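Local coordinates for putative cell surface protein (Streptococcus pyogenes, PDB 4OFQ) that probably serves as a cell-surface adhesin of the antigen I/II family, its C-terminal region being built from beta-sandwich domains, one of which binds calcium, at residues 99-104 against 126-131; 41-46 against 64-69; 77-82 against 153-158; 117-122 against 171-176. One frame throughout, in Å; residues are numbered along the deposited sequence.

Contact 1 (99-104 against 126-131); sequences MRHVLS and EFYMWV. With CA (calcium ion), chain C.
His-101 lies flat on Tyr-128, an offset stack with the two planes only 5° apart and the ring centroids separated by 4.0 Å. The pair is a non-hydrogen-bonded one of two antiparallel strands, and the two side chains reach the shared stack differently: CG of His-101 is anti to its backbone N (chi1 -167°), whereas that of Tyr-128 stays beside its own. CD2 of Leu-103 lies over the other imidazole face, toward its rim. On the sheet face carrying Val-102 and Phe-127, CB of Val-102 sits over the phenyl ring, 3.9 Å from its centroid, and CG2 of Val-102 meets SD of Met-129 at 3.9 Å. Met-99 runs beside Trp-130 with its CB and CG. Between these two layers of side chains the backbones are joined by two reciprocal pairs of hydrogen bonds, Arg-100 with Met-129 and Val-102 with Phe-127; N of Arg-100 is 2.9 Å from O of Met-129.

The second shell fixes the polar ends: Tyr-70 bonds NE2 of His-101, and Gly-77 O receives the hydroxyl of Tyr-128. Where the strands part, Glu-126 gives its carbonyl O to calcium at 2.4 Å, and a water bridges its OE2 to Leu-103 O. Strand 97-102 is an edge strand of its sheet; strand 127-132 separates it from strand 64-70, while helix 110-119 packs on Phe-127 and Met-129.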
loop_
_atom_site.group_PDB
_atom_site.type_symbol
_atom_site.label_atom_id
_atom_site.label_comp_id
_atom_site.label_asym_id
_atom_site.label_seq_id
_atom_site.Cartn_x
_atom_site.Cartn_y
_atom_site.Cartn_z
ATOM N N MET A 99 0.810 9.762 24.513
ATOM C CA MET A 99 0.701 9.677 23.061
ATOM C C MET A 99 -0.077 10.884 22.553
ATOM O O MET A 99 -1.257 11.037 22.870
ATOM C CB MET A 99 -0.004 8.389 22.628
ATOM C CG MET A 99 -0.125 8.278 21.109
ATOM S SD MET A 99 -0.785 6.700 20.524
ATOM C CE MET A 99 0.160 5.510 21.439
ATOM N N ARG A 100 0.581 11.743 21.775
ATOM C CA ARG A 100 -0.043 12.982 21.313
ATOM C C ARG A 100 -0.088 13.039 19.793
ATOM O O ARG A 100 0.954 12.987 19.129
ATOM C CB ARG A 100 0.711 14.216 21.861
ATOM C CG ARG A 100 0.559 14.436 23.358
ATOM C CD ARG A 100 1.484 15.570 23.800
ATOM N NE ARG A 100 1.402 15.836 25.230
ATOM C CZ ARG A 100 0.784 16.888 25.757
ATOM N NH1 ARG A 100 0.186 17.782 24.971
ATOM N NH2 ARG A 100 0.761 17.043 27.071
ATOM N N HIS A 101 -1.290 13.143 19.237
ATOM C CA HIS A 101 -1.420 13.269 17.798
ATOM C C HIS A 101 -1.392 14.761 17.521
ATOM O O HIS A 101 -2.372 15.470 17.788
ATOM C CB HIS A 101 -2.725 12.640 17.293
ATOM C CG HIS A 101 -2.770 12.469 15.804
ATOM N ND1 HIS A 101 -3.907 12.078 15.135
ATOM C CD2 HIS A 101 -1.818 12.651 14.855
ATOM C CE1 HIS A 101 -3.654 12.008 13.839
ATOM N NE2 HIS A 101 -2.393 12.349 13.643
ATOM N N VAL A 102 -0.261 15.252 17.029
ATOM C CA VAL A 102 -0.106 16.687 16.804
ATOM C C VAL A 102 -0.439 17.068 15.359
ATOM O O VAL A 102 0.313 16.751 14.433
ATOM C CB VAL A 102 1.306 17.153 17.153
ATOM C CG1 VAL A 102 1.427 18.658 16.933
ATOM C CG2 VAL A 102 1.620 16.778 18.599
ATOM N N LEU A 103 -1.560 17.758 15.166
ATOM C CA LEU A 103 -2.033 18.044 13.812
ATOM C C LEU A 103 -1.399 19.320 13.262
ATOM O O LEU A 103 -1.356 19.542 12.050
ATOM C CB LEU A 103 -3.566 18.115 13.764
ATOM C CG LEU A 103 -4.281 16.817 14.170
ATOM C CD1 LEU A 103 -5.805 16.974 14.099
ATOM C CD2 LEU A 103 -3.806 15.623 13.316
ATOM N N SER A 104 -0.903 20.150 14.169
ATOM C CA SER A 104 -0.271 21.415 13.821
ATOM C C SER A 104 0.496 21.902 15.044
ATOM O O SER A 104 0.063 21.697 16.174
ATOM C CB SER A 104 -1.316 22.451 13.415
ATOM O OG SER A 104 -0.758 23.762 13.388
ATOM N N GLU A 126 1.666 17.102 10.154
ATOM C CA GLU A 126 1.177 16.292 11.265
ATOM C C GLU A 126 2.225 15.288 11.715
ATOM O O GLU A 126 3.012 14.795 10.912
ATOM C CB GLU A 126 -0.097 15.535 10.878
ATOM C CG GLU A 126 -1.197 16.405 10.300
ATOM C CD GLU A 126 -2.384 15.608 9.808
ATOM O OE1 GLU A 126 -2.325 14.347 9.802
ATOM O OE2 GLU A 126 -3.380 16.248 9.409
ATOM N N PHE A 127 2.226 14.975 13.005
ATOM C CA PHE A 127 3.086 13.923 13.509
ATOM C C PHE A 127 2.505 13.362 14.801
ATOM O O PHE A 127 1.598 13.957 15.387
ATOM C CB PHE A 127 4.521 14.445 13.711
ATOM C CG PHE A 127 4.632 15.598 14.669
ATOM C CD1 PHE A 127 4.427 16.901 14.233
ATOM C CD2 PHE A 127 4.998 15.386 16.003
ATOM C CE1 PHE A 127 4.561 17.984 15.129
ATOM C CE2 PHE A 127 5.139 16.463 16.900
ATOM C CZ PHE A 127 4.916 17.751 16.454
ATOM N N TYR A 128 2.982 12.190 15.208
ATOM C CA TYR A 128 2.716 11.701 16.549
ATOM C C TYR A 128 3.956 11.893 17.385
ATOM O O TYR A 128 5.077 11.763 16.886
ATOM C CB TYR A 128 2.419 10.214 16.550
ATOM C CG TYR A 128 1.009 9.868 16.181
ATOM C CD1 TYR A 128 0.668 9.602 14.861
ATOM C CD2 TYR A 128 0.013 9.809 17.157
ATOM C CE1 TYR A 128 -0.645 9.268 14.518
ATOM C CE2 TYR A 128 -1.293 9.480 16.823
ATOM C CZ TYR A 128 -1.604 9.215 15.504
ATOM O OH TYR A 128 -2.889 8.892 15.156
ATOM N N MET A 129 3.755 12.206 18.659
ATOM C CA MET A 129 4.867 12.222 19.591
ATOM C C MET A 129 4.523 11.397 20.823
ATOM O O MET A 129 3.358 11.333 21.221
ATOM C CB MET A 129 5.318 13.658 19.931
ATOM C CG MET A 129 4.302 14.531 20.649
ATOM S SD MET A 129 4.816 16.274 20.722
ATOM C CE MET A 129 6.455 16.158 21.441
ATOM N N TRP A 130 5.527 10.720 21.381
ATOM C CA TRP A 130 5.367 9.988 22.638
ATOM C C TRP A 130 6.292 10.634 23.669
ATOM O O TRP A 130 7.492 10.822 23.412
ATOM C CB TRP A 130 5.724 8.511 22.454
ATOM C CG TRP A 130 4.702 7.737 21.712
ATOM C CD1 TRP A 130 3.681 7.015 22.248
ATOM C CD2 TRP A 130 4.575 7.618 20.285
ATOM N NE1 TRP A 130 2.938 6.435 21.243
ATOM C CE2 TRP A 130 3.465 6.790 20.032
ATOM C CE3 TRP A 130 5.305 8.118 19.200
ATOM C CZ2 TRP A 130 3.049 6.461 18.733
ATOM C CZ3 TRP A 130 4.886 7.783 17.903
ATOM C CH2 TRP A 130 3.778 6.960 17.692
ATOM N N VAL A 131 5.736 11.019 24.819
ATOM C CA VAL A 131 6.493 11.768 25.825
ATOM C C VAL A 131 6.536 10.970 27.112
ATOM O O VAL A 131 5.494 10.548 27.615
ATOM C CB VAL A 131 5.842 13.144 26.117
ATOM C CG1 VAL A 131 6.653 13.928 27.175
ATOM C CG2 VAL A 131 5.693 13.948 24.822
HETATM CA CA CA C . 4.233 14.835 8.878
HETATM O O HOH W 1 -3.265 18.941 9.835
HETATM O O HOH W 2 3.602 15.550 6.717
#

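Contact 2 (41-46 against 64-69); sequences YVAKQD and FIYVDD. With CA (calcium ion), chain C.
Tyr-66 bridges two facing sheets of a beta sandwich, reaching from strand 64-70 to Ala-43, Lys-44 and Gln-45 on strand 38-45. The segment axes are 8.9 Å apart at their closest, so side chains rather than backbone bonds make the connection. Packing is closest around the phenol. CG of Tyr-66 is anti to its backbone N (chi1 -160°), which sends the ring across the gap; there CB of Ala-43 meets its edge, 3.9 Å from CE2 of Tyr-66. Gln-45 comes the other way, extended alongside the tyrosine, with its CB 3.7 Å from CD1 of Tyr-66 and its amide plane 39° from the ring. Outside the two strands, Tyr-151 stacks on the Tyr-66 ring and bonds OE1 of Gln-45, while Thr-170 holds the phenol oxygen more firmly than the weak bond to Lys-44 O does.

Toward Phe-64 and Ile-65 direct contact gives way to water. NE2 of Gln-45 donates to two waters, one of which donates to Phe-64 O while the other lies close to Ile-65 O, so water extends the link between the sheets. Toward the other end of strand 64-70, OD1 of Asp-69 binds the calcium ion at 2.4 Å.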
loop_
_atom_site.group_PDB
_atom_site.type_symbol
_atom_site.label_atom_id
_atom_site.label_comp_id
_atom_site.label_asym_id
_atom_site.label_seq_id
_atom_site.Cartn_x
_atom_site.Cartn_y
_atom_site.Cartn_z
ATOM N N TYR A 41 5.272 -0.379 10.319
ATOM C CA TYR A 41 6.616 0.073 10.606
ATOM C C TYR A 41 7.084 -0.453 11.946
ATOM O O TYR A 41 6.285 -0.616 12.887
ATOM C CB TYR A 41 6.655 1.600 10.657
ATOM C CG TYR A 41 6.274 2.309 9.378
ATOM C CD1 TYR A 41 7.197 2.462 8.340
ATOM C CD2 TYR A 41 5.012 2.877 9.226
ATOM C CE1 TYR A 41 6.853 3.132 7.172
ATOM C CE2 TYR A 41 4.660 3.546 8.077
ATOM C CZ TYR A 41 5.588 3.680 7.053
ATOM O OH TYR A 41 5.227 4.336 5.905
ATOM N N VAL A 42 8.387 -0.701 12.041
ATOM C CA VAL A 42 9.014 -1.025 13.313
ATOM C C VAL A 42 10.062 0.059 13.549
ATOM O O VAL A 42 10.974 0.233 12.740
ATOM C CB VAL A 42 9.673 -2.420 13.259
ATOM C CG1 VAL A 42 10.298 -2.790 14.612
ATOM C CG2 VAL A 42 8.657 -3.482 12.811
ATOM N N ALA A 43 9.896 0.820 14.626
ATOM C CA ALA A 43 10.747 1.965 14.885
ATOM C C ALA A 43 11.530 1.718 16.160
ATOM O O ALA A 43 10.990 1.153 17.127
ATOM C CB ALA A 43 9.914 3.236 15.017
ATOM N N LYS A 44 12.791 2.134 16.156
ATOM C CA LYS A 44 13.639 1.997 17.336
ATOM C C LYS A 44 13.952 3.348 17.961
ATOM O O LYS A 44 14.312 4.298 17.262
ATOM C CB LYS A 44 14.960 1.290 16.996
ATOM C CG LYS A 44 15.947 1.254 18.178
ATOM C CD LYS A 44 17.227 0.478 17.861
ATOM C CE LYS A 44 18.177 1.304 17.025
ATOM N NZ LYS A 44 19.479 0.609 16.791
ATOM N N GLN A 45 13.827 3.404 19.284
ATOM C CA GLN A 45 14.251 4.538 20.097
ATOM C C GLN A 45 15.539 4.082 20.774
ATOM O O GLN A 45 15.519 3.190 21.626
ATOM C CB GLN A 45 13.155 4.868 21.121
ATOM C CG GLN A 45 13.408 6.046 22.080
ATOM C CD GLN A 45 12.128 6.437 22.832
ATOM O OE1 GLN A 45 11.201 5.628 22.956
ATOM N NE2 GLN A 45 12.068 7.679 23.323
ATOM N N ASP A 46 16.660 4.686 20.374
ATOM C CA ASP A 46 17.991 4.157 20.650
ATOM C C ASP A 46 18.586 4.732 21.935
ATOM O O ASP A 46 18.924 5.911 21.996
ATOM C CB ASP A 46 18.896 4.491 19.455
ATOM C CG ASP A 46 20.328 3.994 19.613
ATOM O OD1 ASP A 46 20.631 3.213 20.539
ATOM O OD2 ASP A 46 21.159 4.386 18.768
ATOM N N PHE A 64 12.201 12.560 27.532
ATOM C CA PHE A 64 12.502 11.686 26.413
ATOM C C PHE A 64 11.298 11.644 25.507
ATOM O O PHE A 64 10.210 11.236 25.915
ATOM C CB PHE A 64 12.882 10.304 26.935
ATOM C CG PHE A 64 13.953 10.361 27.979
ATOM C CD1 PHE A 64 15.279 10.483 27.609
ATOM C CD2 PHE A 64 13.633 10.394 29.329
ATOM C CE1 PHE A 64 16.281 10.585 28.568
ATOM C CE2 PHE A 64 14.620 10.488 30.284
ATOM C CZ PHE A 64 15.947 10.582 29.905
ATOM N N ILE A 65 11.496 12.131 24.287
ATOM C CA ILE A 65 10.417 12.282 23.322
ATOM C C ILE A 65 10.760 11.458 22.093
ATOM O O ILE A 65 11.922 11.439 21.674
ATOM C CB ILE A 65 10.256 13.762 22.901
ATOM C CG1 ILE A 65 9.777 14.599 24.097
ATOM C CG2 ILE A 65 9.286 13.878 21.695
ATOM C CD1 ILE A 65 9.838 16.084 23.870
ATOM N N TYR A 66 9.768 10.748 21.554
ATOM C CA TYR A 66 9.943 10.054 20.277
ATOM C C TYR A 66 8.881 10.580 19.327
ATOM O O TYR A 66 7.737 10.760 19.729
ATOM C CB TYR A 66 9.804 8.537 20.453
ATOM C CG TYR A 66 10.430 7.748 19.310
ATOM C CD1 TYR A 66 11.809 7.716 19.150
ATOM C CD2 TYR A 66 9.643 7.050 18.390
ATOM C CE1 TYR A 66 12.401 7.009 18.101
ATOM C CE2 TYR A 66 10.227 6.331 17.333
ATOM C CZ TYR A 66 11.609 6.315 17.202
ATOM O OH TYR A 66 12.228 5.615 16.178
ATOM N N VAL A 67 9.254 10.822 18.074
ATOM C CA VAL A 67 8.337 11.432 17.110
ATOM C C VAL A 67 8.225 10.538 15.893
ATOM O O VAL A 67 9.230 10.026 15.406
ATOM C CB VAL A 67 8.836 12.847 16.652
ATOM C CG1 VAL A 67 8.082 13.339 15.418
ATOM C CG2 VAL A 67 8.686 13.869 17.776
ATOM N N ASP A 68 7.008 10.329 15.407
ATOM C CA ASP A 68 6.861 9.685 14.126
ATOM C C ASP A 68 6.248 10.691 13.185
ATOM O O ASP A 68 5.095 11.083 13.348
ATOM C CB ASP A 68 5.991 8.435 14.192
ATOM C CG ASP A 68 5.935 7.713 12.850
ATOM O OD1 ASP A 68 5.379 8.291 11.895
ATOM O OD2 ASP A 68 6.458 6.586 12.760
ATOM N N ASP A 69 7.040 11.107 12.204
ATOM C CA ASP A 69 6.638 12.082 11.209
ATOM C C ASP A 69 6.256 11.338 9.931
ATOM O O ASP A 69 7.115 10.982 9.111
ATOM C CB ASP A 69 7.803 13.057 10.956
ATOM C CG ASP A 69 7.466 14.144 9.957
ATOM O OD1 ASP A 69 6.415 14.062 9.292
ATOM O OD2 ASP A 69 8.277 15.091 9.819
HETATM CA CA CA C . 4.233 14.835 8.878
HETATM O O HOH W 3 9.446 8.817 24.591
HETATM O O HOH W 4 13.632 9.864 23.314
HETATM O O HOH W 2 3.602 15.550 6.717
#

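Contact 3 (77-82 against 153-158); sequences GHSLVV and LSFKLK
Leu-80 lays one methyl over Phe-155: its CD1 is 3.9 Å from the ring centroid and 19° off the ring normal, a CH-pi contact over the face. The leucine's CG is anti to its backbone N, and the next torsion, 61°, turns CD1 over the ring while CB remains by the rim, 3.7 Å from CE1 of Phe-155. The same CD1 also touches CB of Leu-153, so one methyl fills the space between alternate residues of the partner strand. Beyond it, Val-82 and Leu-153 run alongside each other, more loosely, with CG2 of Val-82 and CD2 of Leu-153 at 4.1 Å.

Ser-79 works differently. Its OG stands between the backbone N and the carbonyl carbon (chi1 69°), a rotamer that brings the oxygen to the opposite strand, where it accepts from N of Lys-156 at 2.8 Å in a nearly straight bond. The same OG is bonded to Asp-76 O. CB and CG of Lys-156 rest against Ser-79, and the bend at the second torsion then carries the rest of the chain away, its amine bonding Thr-38.

A type I turn from Gly-77 to Leu-80 takes the chain round a corner and into the antiparallel pairing of strands 80-87 and 149-157. Val-81 and Ser-154 then exchange two backbone hydrogen bonds, with N of Val-81 2.9 Å from O of Ser-154. Chemically, the serine hydroxyl appears to stand in for a main-chain acceptor of Lys-156 N where the turn interrupts strand pairing, while the leucine and phenylalanine close the apolar side just beyond it.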
loop_
_atom_site.group_PDB
_atom_site.type_symbol
_atom_site.label_atom_id
_atom_site.label_comp_id
_atom_site.label_asym_id
_atom_site.label_seq_id
_atom_site.Cartn_x
_atom_site.Cartn_y
_atom_site.Cartn_z
ATOM N N GLY A 77 -3.105 9.725 9.203
ATOM C CA GLY A 77 -2.598 9.651 10.568
ATOM C C GLY A 77 -3.610 9.130 11.583
ATOM O O GLY A 77 -3.262 8.506 12.579
ATOM N N HIS A 78 -4.880 9.379 11.315
ATOM C CA HIS A 78 -5.953 8.919 12.191
ATOM C C HIS A 78 -6.216 7.418 12.139
ATOM O O HIS A 78 -6.987 6.900 12.938
ATOM C CB HIS A 78 -7.210 9.720 11.875
ATOM C CG HIS A 78 -6.981 11.191 11.987
ATOM N ND1 HIS A 78 -6.961 11.842 13.201
ATOM C CD2 HIS A 78 -6.667 12.118 11.053
ATOM C CE1 HIS A 78 -6.685 13.120 13.003
ATOM N NE2 HIS A 78 -6.504 13.313 11.708
ATOM N N SER A 79 -5.567 6.726 11.211
ATOM C CA SER A 79 -5.747 5.273 11.083
ATOM C C SER A 79 -4.741 4.500 11.926
ATOM O O SER A 79 -4.794 3.266 11.985
ATOM C CB SER A 79 -5.589 4.836 9.617
ATOM O OG SER A 79 -4.239 4.977 9.177
ATOM N N LEU A 80 -3.834 5.213 12.591
ATOM C CA LEU A 80 -2.771 4.541 13.349
ATOM C C LEU A 80 -3.301 3.495 14.313
ATOM O O LEU A 80 -4.208 3.764 15.100
ATOM C CB LEU A 80 -1.904 5.550 14.125
ATOM C CG LEU A 80 -0.872 4.921 15.079
ATOM C CD1 LEU A 80 0.145 4.048 14.301
ATOM C CD2 LEU A 80 -0.129 5.979 15.924
ATOM N N VAL A 81 -2.723 2.304 14.252
ATOM C CA VAL A 81 -2.925 1.292 15.288
ATOM C C VAL A 81 -1.573 1.033 15.931
ATOM O O VAL A 81 -0.613 0.671 15.237
ATOM C CB VAL A 81 -3.465 -0.029 14.704
ATOM C CG1 VAL A 81 -3.514 -1.137 15.800
ATOM C CG2 VAL A 81 -4.838 0.183 14.061
ATOM N N VAL A 82 -1.476 1.242 17.242
ATOM C CA VAL A 82 -0.217 0.966 17.930
ATOM C C VAL A 82 -0.233 -0.496 18.331
ATOM O O VAL A 82 -0.933 -0.879 19.269
ATOM C CB VAL A 82 -0.035 1.857 19.167
ATOM C CG1 VAL A 82 1.272 1.541 19.885
ATOM C CG2 VAL A 82 -0.045 3.302 18.752
ATOM N N LEU A 153 3.946 -0.025 14.622
ATOM C CA LEU A 153 2.888 0.918 14.264
ATOM C C LEU A 153 2.308 0.568 12.903
ATOM O O LEU A 153 3.070 0.309 11.979
ATOM C CB LEU A 153 3.495 2.323 14.143
ATOM C CG LEU A 153 4.326 2.820 15.328
ATOM C CD1 LEU A 153 4.958 4.198 15.040
ATOM C CD2 LEU A 153 3.443 2.868 16.574
ATOM N N SER A 154 0.984 0.575 12.762
ATOM C CA SER A 154 0.379 0.330 11.442
ATOM C C SER A 154 -0.468 1.514 10.987
ATOM O O SER A 154 -1.321 1.986 11.745
ATOM C CB SER A 154 -0.493 -0.935 11.470
ATOM O OG SER A 154 0.302 -2.078 11.746
ATOM N N PHE A 155 -0.265 1.961 9.742
ATOM C CA PHE A 155 -1.060 3.044 9.153
ATOM C C PHE A 155 -1.754 2.567 7.869
ATOM O O PHE A 155 -1.232 1.695 7.150
ATOM C CB PHE A 155 -0.172 4.221 8.728
ATOM C CG PHE A 155 0.489 4.971 9.863
ATOM C CD1 PHE A 155 -0.194 5.979 10.549
ATOM C CD2 PHE A 155 1.820 4.735 10.179
ATOM C CE1 PHE A 155 0.430 6.695 11.557
ATOM C CE2 PHE A 155 2.455 5.452 11.197
ATOM C CZ PHE A 155 1.760 6.437 11.873
ATOM N N LYS A 156 -2.900 3.175 7.567
ATOM C CA LYS A 156 -3.497 3.096 6.225
ATOM C C LYS A 156 -3.218 4.391 5.440
ATOM O O LYS A 156 -2.919 5.434 6.029
ATOM C CB LYS A 156 -5.011 2.935 6.328
ATOM C CG LYS A 156 -5.462 1.900 7.342
ATOM C CD LYS A 156 -5.300 0.488 6.835
ATOM C CE LYS A 156 -5.819 -0.506 7.880
ATOM N NZ LYS A 156 -5.749 -1.935 7.419
ATOM N N LEU A 157 -3.343 4.319 4.115
ATOM C CA LEU A 157 -3.219 5.499 3.249
ATOM C C LEU A 157 -4.545 6.278 3.163
ATOM O O LEU A 157 -5.622 5.709 3.345
ATOM C CB LEU A 157 -2.823 5.057 1.836
ATOM C CG LEU A 157 -1.509 4.280 1.705
ATOM C CD1 LEU A 157 -1.292 3.800 0.271
ATOM C CD2 LEU A 157 -0.358 5.167 2.159
ATOM N N LYS A 158 -4.466 7.575 2.866
ATOM C CA LYS A 158 -5.668 8.361 2.594
ATOM C C LYS A 158 -6.268 7.899 1.273
ATOM O O LYS A 158 -5.543 7.667 0.312
ATOM C CB LYS A 158 -5.343 9.858 2.532
ATOM C CG LYS A 158 -4.927 10.471 3.891
ATOM C CD LYS A 158 -4.732 11.986 3.767
ATOM C CE LYS A 158 -4.678 12.631 5.149
ATOM N NZ LYS A 158 -4.415 14.102 5.144
#

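Contact 4 (117-122 against 171-176); sequences KASGIS and YQIDFG
Ile-121 and Tyr-171 extend past one another from opposing backbones, the isoleucine lying against one face of the phenol ring. Its CG2 is over that face, 4.2 Å from the Tyr-171 ring centroid and 23° off the normal, while CG1 comes lower and nearer the root of the ring, 3.6 Å from CD1 of Tyr-171. Tyr-180, on the adjoining strand 177-188, meets Tyr-171 edge-to-face and also touches Ile-121.

Further along the strand, Ile-173 turns CD1 toward Ser-119, 3.7 Å from its OG, and CG2 of Ile-173 lies 3.8 Å from CB of Ser-119. That hydroxyl is already engaged within its own segment and the helix, accepting from N of Ile-121 at 3.0 Å and bonded to Ile-116 O, and it meets CD1 of Ile-173 by van der Waals contact. In the turn just beyond strand 164-174, Gly-176 O approaches CA of Ser-119 at 3.4 Å in a CH...O contact.

Gly-120, with positive phi, takes the chain out of helix 110-119 at this point. The bond from Ile-121 N to Ser-119 OG defines an ST turn, here at the C-terminal end of a helix that packs against one sheet of the beta sandwich.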
loop_
_atom_site.group_PDB
_atom_site.type_symbol
_atom_site.label_atom_id
_atom_site.label_comp_id
_atom_site.label_asym_id
_atom_site.label_seq_id
_atom_site.Cartn_x
_atom_site.Cartn_y
_atom_site.Cartn_z
ATOM N N LYS A 117 11.668 22.861 19.228
ATOM C CA LYS A 117 12.407 23.979 18.627
ATOM C C LYS A 117 13.895 23.941 18.950
ATOM O O LYS A 117 14.748 24.160 18.085
ATOM C CB LYS A 117 11.849 25.322 19.114
ATOM C CG LYS A 117 10.561 25.772 18.442
ATOM C CD LYS A 117 10.836 26.618 17.205
ATOM C CE LYS A 117 9.541 27.148 16.595
ATOM N NZ LYS A 117 8.592 26.054 16.202
ATOM N N ALA A 118 14.204 23.679 20.210
ATOM C CA ALA A 118 15.581 23.768 20.676
ATOM C C ALA A 118 16.375 22.496 20.390
ATOM O O ALA A 118 17.587 22.463 20.592
ATOM C CB ALA A 118 15.608 24.092 22.154
ATOM N N SER A 119 15.694 21.460 19.905
ATOM C CA SER A 119 16.326 20.149 19.728
ATOM C C SER A 119 17.157 19.994 18.451
ATOM O O SER A 119 18.037 19.136 18.383
ATOM C CB SER A 119 15.266 19.057 19.752
ATOM O OG SER A 119 14.486 19.116 18.573
ATOM N N GLY A 120 16.874 20.803 17.437
ATOM C CA GLY A 120 17.516 20.629 16.145
ATOM C C GLY A 120 16.616 19.844 15.208
ATOM O O GLY A 120 16.852 19.787 14.002
ATOM N N ILE A 121 15.566 19.258 15.780
ATOM C CA ILE A 121 14.610 18.407 15.070
ATOM C C ILE A 121 13.500 19.228 14.410
ATOM O O ILE A 121 13.046 20.228 14.959
ATOM C CB ILE A 121 14.012 17.348 16.052
ATOM C CG1 ILE A 121 14.792 16.036 15.986
ATOM C CG2 ILE A 121 12.533 17.108 15.812
ATOM C CD1 ILE A 121 16.114 16.127 15.239
ATOM N N SER A 122 13.061 18.795 13.231
ATOM C CA SER A 122 12.107 19.569 12.447
ATOM C C SER A 122 11.026 18.702 11.800
ATOM O O SER A 122 11.087 18.433 10.595
ATOM C CB SER A 122 12.854 20.343 11.356
ATOM O OG SER A 122 12.012 21.296 10.726
ATOM N N TYR A 171 12.106 10.734 14.875
ATOM C CA TYR A 171 13.067 11.574 15.545
ATOM C C TYR A 171 13.055 11.172 17.006
ATOM O O TYR A 171 12.064 10.649 17.515
ATOM C CB TYR A 171 12.656 13.036 15.456
ATOM C CG TYR A 171 12.572 13.591 14.056
ATOM C CD1 TYR A 171 13.720 13.876 13.340
ATOM C CD2 TYR A 171 11.347 13.878 13.469
ATOM C CE1 TYR A 171 13.647 14.408 12.072
ATOM C CE2 TYR A 171 11.271 14.404 12.189
ATOM C CZ TYR A 171 12.427 14.665 11.500
ATOM O OH TYR A 171 12.379 15.192 10.229
ATOM N N GLN A 172 14.151 11.456 17.687
ATOM C CA GLN A 172 14.298 11.126 19.094
ATOM C C GLN A 172 14.868 12.364 19.773
ATOM O O GLN A 172 15.823 12.960 19.266
ATOM C CB GLN A 172 15.284 9.976 19.167
ATOM C CG GLN A 172 15.619 9.431 20.503
ATOM C CD GLN A 172 16.484 8.194 20.362
ATOM O OE1 GLN A 172 16.257 7.364 19.469
ATOM N NE2 GLN A 172 17.480 8.065 21.226
ATOM N N ILE A 173 14.266 12.781 20.890
ATOM C CA ILE A 173 14.774 13.932 21.631
ATOM C C ILE A 173 15.037 13.509 23.068
ATOM O O ILE A 173 14.100 13.245 23.824
ATOM C CB ILE A 173 13.802 15.141 21.620
ATOM C CG1 ILE A 173 13.363 15.483 20.190
ATOM C CG2 ILE A 173 14.436 16.353 22.313
ATOM C CD1 ILE A 173 12.268 16.547 20.140
ATOM N N ASP A 174 16.319 13.431 23.421
ATOM C CA ASP A 174 16.748 12.970 24.729
ATOM C C ASP A 174 17.447 14.122 25.437
ATOM O O ASP A 174 18.364 14.733 24.884
ATOM C CB ASP A 174 17.740 11.812 24.595
ATOM C CG ASP A 174 17.255 10.725 23.653
ATOM O OD1 ASP A 174 16.039 10.433 23.660
ATOM O OD2 ASP A 174 18.096 10.157 22.917
ATOM N N PHE A 175 17.018 14.402 26.659
ATOM C CA PHE A 175 17.569 15.499 27.438
ATOM C C PHE A 175 17.538 16.800 26.639
ATOM O O PHE A 175 18.427 17.636 26.805
ATOM C CB PHE A 175 19.036 15.232 27.833
ATOM C CG PHE A 175 19.321 13.819 28.251
ATOM C CD1 PHE A 175 19.010 13.382 29.532
ATOM C CD2 PHE A 175 19.941 12.939 27.376
ATOM C CE1 PHE A 175 19.289 12.077 29.921
ATOM C CE2 PHE A 175 20.226 11.634 27.756
ATOM C CZ PHE A 175 19.902 11.203 29.031
ATOM N N GLY A 176 16.551 16.945 25.755
ATOM C CA GLY A 176 16.473 18.094 24.866
ATOM C C GLY A 176 17.324 18.019 23.602
ATOM O O GLY A 176 17.265 18.920 22.761
#

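In the fold
Three of the contacts meet at strand 64-70. In contact 2 it faces the other sheet; its edges pair with strand 127-132 of contact 1, through Trp-130 N to Tyr-66 O at 2.8 Å, and with strand 164-174 of contact 4, through Ile-173 N to Ile-65 O at 2.8 Å. Contact 3 belongs to the facing sheet and joins contact 2 through Tyr-41 N and Leu-153 O, 2.8 Å apart. It meets contact 1 where CZ of Tyr-128 packs on CD2 of Leu-80 at 3.6 Å. Contacts 3 and 4 stay about 10 Å apart at their nearest atoms. Contacts 1 and 2 share the calcium ion, whose coordination Tyr-70 and Val-124 complete with a water.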